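Local coordinates for catalytic domain of the nuclear inclusion protein A (nia) (Tobacco etch virus, PDB 1LVM) that cleaves peptide bonds with marked sequence specificity, as a chymotrypsin-type cysteine protease of peptidase family C4, at residues H83-D86 with I91-R94; I43-F48 with N193-L198. The protein carries 1 engineered substitution. All blocks are in the same frame, centred on the assembly; numbering follows the deposited sequence.

Contact 1: H83-D86 with I91-R94; sequences HLID and IIIR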
loop_
_atom_site.group_PDB
_atom_site.type_symbol
_atom_site.label_atom_id
_atom_site.label_comp_id
_atom_site.label_asym_id
_atom_site.label_seq_id
_atom_site.Cartn_x
_atom_site.Cartn_y
_atom_site.Cartn_z
ATOM N N HIS A 83 -10.066 8.663 5.075
ATOM C CA HIS A 83 -11.094 8.395 4.080
ATOM C C HIS A 83 -11.058 6.891 3.824
ATOM O O HIS A 83 -10.062 6.311 3.337
ATOM C CB HIS A 83 -10.918 9.159 2.741
ATOM C CG HIS A 83 -11.865 8.680 1.693
ATOM N ND1 HIS A 83 -12.985 9.384 1.304
ATOM C CD2 HIS A 83 -11.851 7.555 0.952
ATOM C CE1 HIS A 83 -13.622 8.710 0.358
ATOM N NE2 HIS A 83 -12.951 7.592 0.119
ATOM N N LEU A 84 -12.142 6.230 4.171
ATOM C CA LEU A 84 -12.221 4.752 4.014
ATOM C C LEU A 84 -12.599 4.322 2.617
ATOM O O LEU A 84 -13.461 4.934 2.021
ATOM C CB LEU A 84 -13.317 4.187 4.956
ATOM C CG LEU A 84 -13.193 4.594 6.416
ATOM C CD1 LEU A 84 -14.457 4.208 7.243
ATOM C CD2 LEU A 84 -12.042 3.866 6.933
ATOM N N ILE A 85 -11.952 3.256 2.108
ATOM C CA ILE A 85 -12.310 2.687 0.834
ATOM C C ILE A 85 -13.201 1.453 1.186
ATOM O O ILE A 85 -12.796 0.421 1.737
ATOM C CB ILE A 85 -11.031 2.181 0.031
ATOM C CG1 ILE A 85 -9.964 3.310 -0.063
ATOM C CG2 ILE A 85 -11.471 1.731 -1.401
ATOM C CD1 ILE A 85 -10.411 4.476 -0.892
ATOM N N ASP A 86 -14.471 1.626 0.897
ATOM C CA ASP A 86 -15.507 0.650 1.177
ATOM C C ASP A 86 -15.157 -0.785 0.766
ATOM O O ASP A 86 -14.811 -1.048 -0.389
ATOM C CB ASP A 86 -16.761 1.117 0.388
ATOM C CG ASP A 86 -18.067 0.745 1.051
ATOM O OD1 ASP A 86 -18.052 -0.050 2.008
ATOM O OD2 ASP A 86 -19.115 1.264 0.601
ATOM N N ILE A 91 -7.067 2.687 2.923
ATOM C CA ILE A 91 -7.619 3.887 3.570
ATOM C C ILE A 91 -6.726 5.042 3.158
ATOM O O ILE A 91 -5.573 4.828 2.783
ATOM C CB ILE A 91 -7.543 3.680 5.150
ATOM C CG1 ILE A 91 -8.325 4.787 5.937
ATOM C CG2 ILE A 91 -6.064 3.632 5.643
ATOM C CD1 ILE A 91 -8.388 4.453 7.436
ATOM N N ILE A 92 -7.257 6.256 3.174
ATOM C CA ILE A 92 -6.343 7.394 2.855
ATOM C C ILE A 92 -6.276 8.270 4.078
ATOM O O ILE A 92 -7.307 8.608 4.646
ATOM C CB ILE A 92 -6.842 8.258 1.690
ATOM C CG1 ILE A 92 -7.137 7.380 0.484
ATOM C CG2 ILE A 92 -5.788 9.374 1.371
ATOM C CD1 ILE A 92 -7.895 8.130 -0.665
ATOM N N ILE A 93 -5.059 8.564 4.519
ATOM C CA ILE A 93 -4.828 9.468 5.675
ATOM C C ILE A 93 -4.510 10.850 5.153
ATOM O O ILE A 93 -3.681 10.991 4.210
ATOM C CB ILE A 93 -3.588 9.026 6.395
ATOM C CG1 ILE A 93 -3.776 7.608 6.910
ATOM C CG2 ILE A 93 -3.241 9.960 7.548
ATOM C CD1 ILE A 93 -2.440 7.057 7.477
ATOM N N ARG A 94 -5.148 11.875 5.711
ATOM C CA ARG A 94 -4.765 13.218 5.281
ATOM C C ARG A 94 -3.758 13.687 6.350
ATOM O O ARG A 94 -4.093 13.759 7.532
ATOM C CB ARG A 94 -5.993 14.140 5.216
ATOM C CG ARG A 94 -5.623 15.502 4.701
ATOM C CD ARG A 94 -6.804 16.495 4.581
ATOM N NE ARG A 94 -6.207 17.714 4.062
ATOM C CZ ARG A 94 -6.296 18.133 2.805
ATOM N NH1 ARG A 94 -6.996 17.448 1.918
ATOM N NH2 ARG A 94 -5.621 19.210 2.416
#
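His83 and Ile92 face each other as an antiparallel hydrogen-bonded pair: His83 N donates to Ile92 O at 2.8 Å, and Ile92 N returns an equally short bond to His83 O. The next pair, Leu84 with Ile91, is non-hydrogen-bonded, and its side chains leave the sheet on the opposite face. They run side by side in the same direction until Leu84 CD2 meets Ile91 CD1 at 3.7 Å. Ile91 reaches this place with CG1 anti to its backbone N (chi1 -170°) and the chain extended, which also lays CG1 3.5 Å from His83 O. On the face of His83 and Ile92, the imidazole swings beside its own carbonyl carbon (chi1 171°), and Ile92 CD1 approaches the ring obliquely. Ile85 CD1 fills in at the ring's edge, in its plane, 3.9 Å from His83 CD2, and lies 4.4 Å from Ile92 CD1. A hydrogen bond between His83 ND1 and Gln205 N probably helps to hold the ring's rotation within this apolar packing. The arrangement is a beta hairpin in the N-terminal barrel of the chymotrypsin fold, whose corresponding hairpin loop carries the catalytic acid in relatives.

Contact 2: I43-F48 with N193-L198; sequences IGFGPF and NFMELL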
loop_
_atom_site.group_PDB
_atom_site.type_symbol
_atom_site.label_atom_id
_atom_site.label_comp_id
_atom_site.label_asym_id
_atom_site.label_seq_id
_atom_site.Cartn_x
_atom_site.Cartn_y
_atom_site.Cartn_z
ATOM N N ILE A 43 1.799 5.078 0.653
ATOM C CA ILE A 43 2.226 5.756 -0.562
ATOM C C ILE A 43 1.766 7.214 -0.480
ATOM O O ILE A 43 0.561 7.495 -0.363
ATOM C CB ILE A 43 1.583 5.108 -1.787
ATOM C CG1 ILE A 43 2.016 3.633 -1.863
ATOM C CG2 ILE A 43 1.995 5.892 -3.087
ATOM C CD1 ILE A 43 1.103 2.720 -2.681
ATOM N N GLY A 44 2.713 8.142 -0.540
ATOM C CA GLY A 44 2.363 9.551 -0.431
ATOM C C GLY A 44 1.888 10.145 -1.732
ATOM O O GLY A 44 2.334 9.754 -2.811
ATOM N N PHE A 45 0.936 11.059 -1.647
ATOM C CA PHE A 45 0.367 11.717 -2.831
ATOM C C PHE A 45 -0.223 13.032 -2.325
ATOM O O PHE A 45 -1.237 13.064 -1.598
ATOM C CB PHE A 45 -0.745 10.865 -3.465
ATOM C CG PHE A 45 -1.255 11.425 -4.782
ATOM C CD1 PHE A 45 -2.266 12.378 -4.800
ATOM C CD2 PHE A 45 -0.719 10.972 -5.999
ATOM C CE1 PHE A 45 -2.754 12.879 -6.009
ATOM C CE2 PHE A 45 -1.196 11.445 -7.223
ATOM C CZ PHE A 45 -2.230 12.408 -7.255
ATOM N N GLY A 46 0.425 14.128 -2.668
ATOM C CA GLY A 46 -0.057 15.375 -2.125
ATOM C C GLY A 46 0.004 15.322 -0.608
ATOM O O GLY A 46 0.968 14.830 0.015
ATOM N N PRO A 47 -1.094 15.773 0.052
ATOM C CA PRO A 47 -1.146 15.789 1.509
ATOM C C PRO A 47 -1.599 14.440 2.069
ATOM O O PRO A 47 -1.804 14.287 3.283
ATOM C CB PRO A 47 -2.183 16.860 1.771
ATOM C CG PRO A 47 -3.154 16.650 0.747
ATOM C CD PRO A 47 -2.313 16.375 -0.516
ATOM N N PHE A 48 -1.748 13.463 1.174
ATOM C CA PHE A 48 -2.254 12.137 1.586
ATOM C C PHE A 48 -1.226 11.054 1.671
ATOM O O PHE A 48 -0.150 11.121 1.040
ATOM C CB PHE A 48 -3.308 11.653 0.577
ATOM C CG PHE A 48 -4.394 12.675 0.262
ATOM C CD1 PHE A 48 -5.076 13.322 1.305
ATOM C CD2 PHE A 48 -4.732 12.980 -1.049
ATOM C CE1 PHE A 48 -6.084 14.268 1.031
ATOM C CE2 PHE A 48 -5.740 13.924 -1.358
ATOM C CZ PHE A 48 -6.425 14.579 -0.304
ATOM N N ASN A 193 -12.022 4.536 -10.513
ATOM C CA ASN A 193 -11.989 5.999 -10.415
ATOM C C ASN A 193 -11.214 6.544 -9.214
ATOM O O ASN A 193 -11.568 7.568 -8.571
ATOM C CB ASN A 193 -13.414 6.541 -10.479
ATOM C CG ASN A 193 -14.077 6.250 -11.841
ATOM O OD1 ASN A 193 -13.382 6.037 -12.839
ATOM N ND2 ASN A 193 -15.404 6.205 -11.876
ATOM N N PHE A 194 -10.107 5.871 -8.929
ATOM C CA PHE A 194 -9.280 6.297 -7.801
ATOM C C PHE A 194 -8.639 7.639 -8.057
ATOM O O PHE A 194 -8.483 8.416 -7.132
ATOM C CB PHE A 194 -8.227 5.185 -7.510
ATOM C CG PHE A 194 -7.550 5.289 -6.158
ATOM C CD1 PHE A 194 -8.272 5.269 -4.964
ATOM C CD2 PHE A 194 -6.147 5.442 -6.094
ATOM C CE1 PHE A 194 -7.646 5.398 -3.704
ATOM C CE2 PHE A 194 -5.484 5.573 -4.841
ATOM C CZ PHE A 194 -6.202 5.552 -3.657
ATOM N N MET A 195 -8.225 7.926 -9.297
ATOM C CA MET A 195 -7.596 9.236 -9.547
ATOM C C MET A 195 -8.605 10.342 -9.229
ATOM O O MET A 195 -8.240 11.395 -8.706
ATOM C CB MET A 195 -7.113 9.373 -10.996
ATOM C CG MET A 195 -5.950 8.421 -11.399
ATOM S SD MET A 195 -4.605 8.446 -10.231
ATOM C CE MET A 195 -4.026 10.197 -10.337
ATOM N N GLU A 196 -9.876 10.111 -9.552
ATOM C CA GLU A 196 -10.910 11.135 -9.236
ATOM C C GLU A 196 -10.925 11.374 -7.708
ATOM O O GLU A 196 -10.958 12.504 -7.203
ATOM C CB GLU A 196 -12.316 10.653 -9.669
ATOM C CG GLU A 196 -13.380 11.786 -9.624
ATOM C CD GLU A 196 -12.968 12.910 -10.558
ATOM O OE1 GLU A 196 -13.279 14.079 -10.237
ATOM O OE2 GLU A 196 -12.325 12.638 -11.607
ATOM N N LEU A 197 -10.929 10.277 -6.971
ATOM C CA LEU A 197 -10.965 10.396 -5.512
ATOM C C LEU A 197 -9.766 11.188 -4.967
ATOM O O LEU A 197 -9.920 11.998 -4.064
ATOM C CB LEU A 197 -11.012 8.988 -4.887
ATOM C CG LEU A 197 -10.922 8.978 -3.350
ATOM C CD1 LEU A 197 -12.167 9.738 -2.744
ATOM C CD2 LEU A 197 -10.942 7.539 -2.912
ATOM N N LEU A 198 -8.567 10.958 -5.507
ATOM C CA LEU A 198 -7.409 11.685 -5.008
ATOM C C LEU A 198 -7.347 13.132 -5.363
ATOM O O LEU A 198 -6.655 13.869 -4.692
ATOM C CB LEU A 198 -6.075 11.052 -5.528
ATOM C CG LEU A 198 -5.845 9.580 -5.163
ATOM C CD1 LEU A 198 -4.546 9.100 -5.873
ATOM C CD2 LEU A 198 -5.638 9.400 -3.645
#
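Leu198, near the C-terminal end of the short helix 194-199, presses its side chain against the ring of Phe45 at the end of strand 36-45. Leu198 CB lies 3.8 Å from Phe45 CE1 and slightly farther from Phe45 CD1, above the CE1-CD1 rim, on the face that Leu198 CD1 also covers. Leu198 CG, set anti to the carbonyl carbon (chi1 -59°), stands above the Phe194 ring, offset toward the rim, so two aromatic rings share this leucine. Leu198 CD1 hangs over the centre of the Phe45 ring, 4.0 Å from the centroid and only 4° off the normal, a CH-pi contact. Leu198 CD2 turns to Phe194, 3.9 Å from Phe194 CZ. Ile50 and Phe108 also pack on this side chain. Met195, bent at chi2 and chi3, brings CE to 4.2 Å from Phe45 CZ, the two side chains crossing at about a right angle. Phe45 and Phe48 are the first and last residues of a type II' turn with Gly46 and Pro47 at its corners. The Phe48 ring turns its edge to Leu198 O, with Phe48 CE2 3.5 Å from that oxygen, which lies close to the ring plane, while Pro47 CG sits over one face. The helix is thus joined to the turn by dispersion and CH-pi contacts, with a weakly polar touch where the slightly positive ring edge faces a carbonyl oxygen.

Contacts 1 and 2 have centres about 10 Å apart and share one apolar core against the N-terminal barrel sheet. Helix 194-199 follows the second barrel in the chain yet packs back on the first: Leu197 CD1 lies 3.6 Å from His83 CE1, and Leu197 CD2 is 3.7 Å from Ile85 CD1. Between them, Phe48 CB meets Ile92 CG2 at 3.5 Å, while Arg94 NH1 packs 3.4 Å from Phe48 CE1. Trp206 touches both sets, meeting His83, Ile92 and Phe48. The link to the active site runs through the loop between the strands of contact 1, whereas contact 2 packs the later helix on the same sheet.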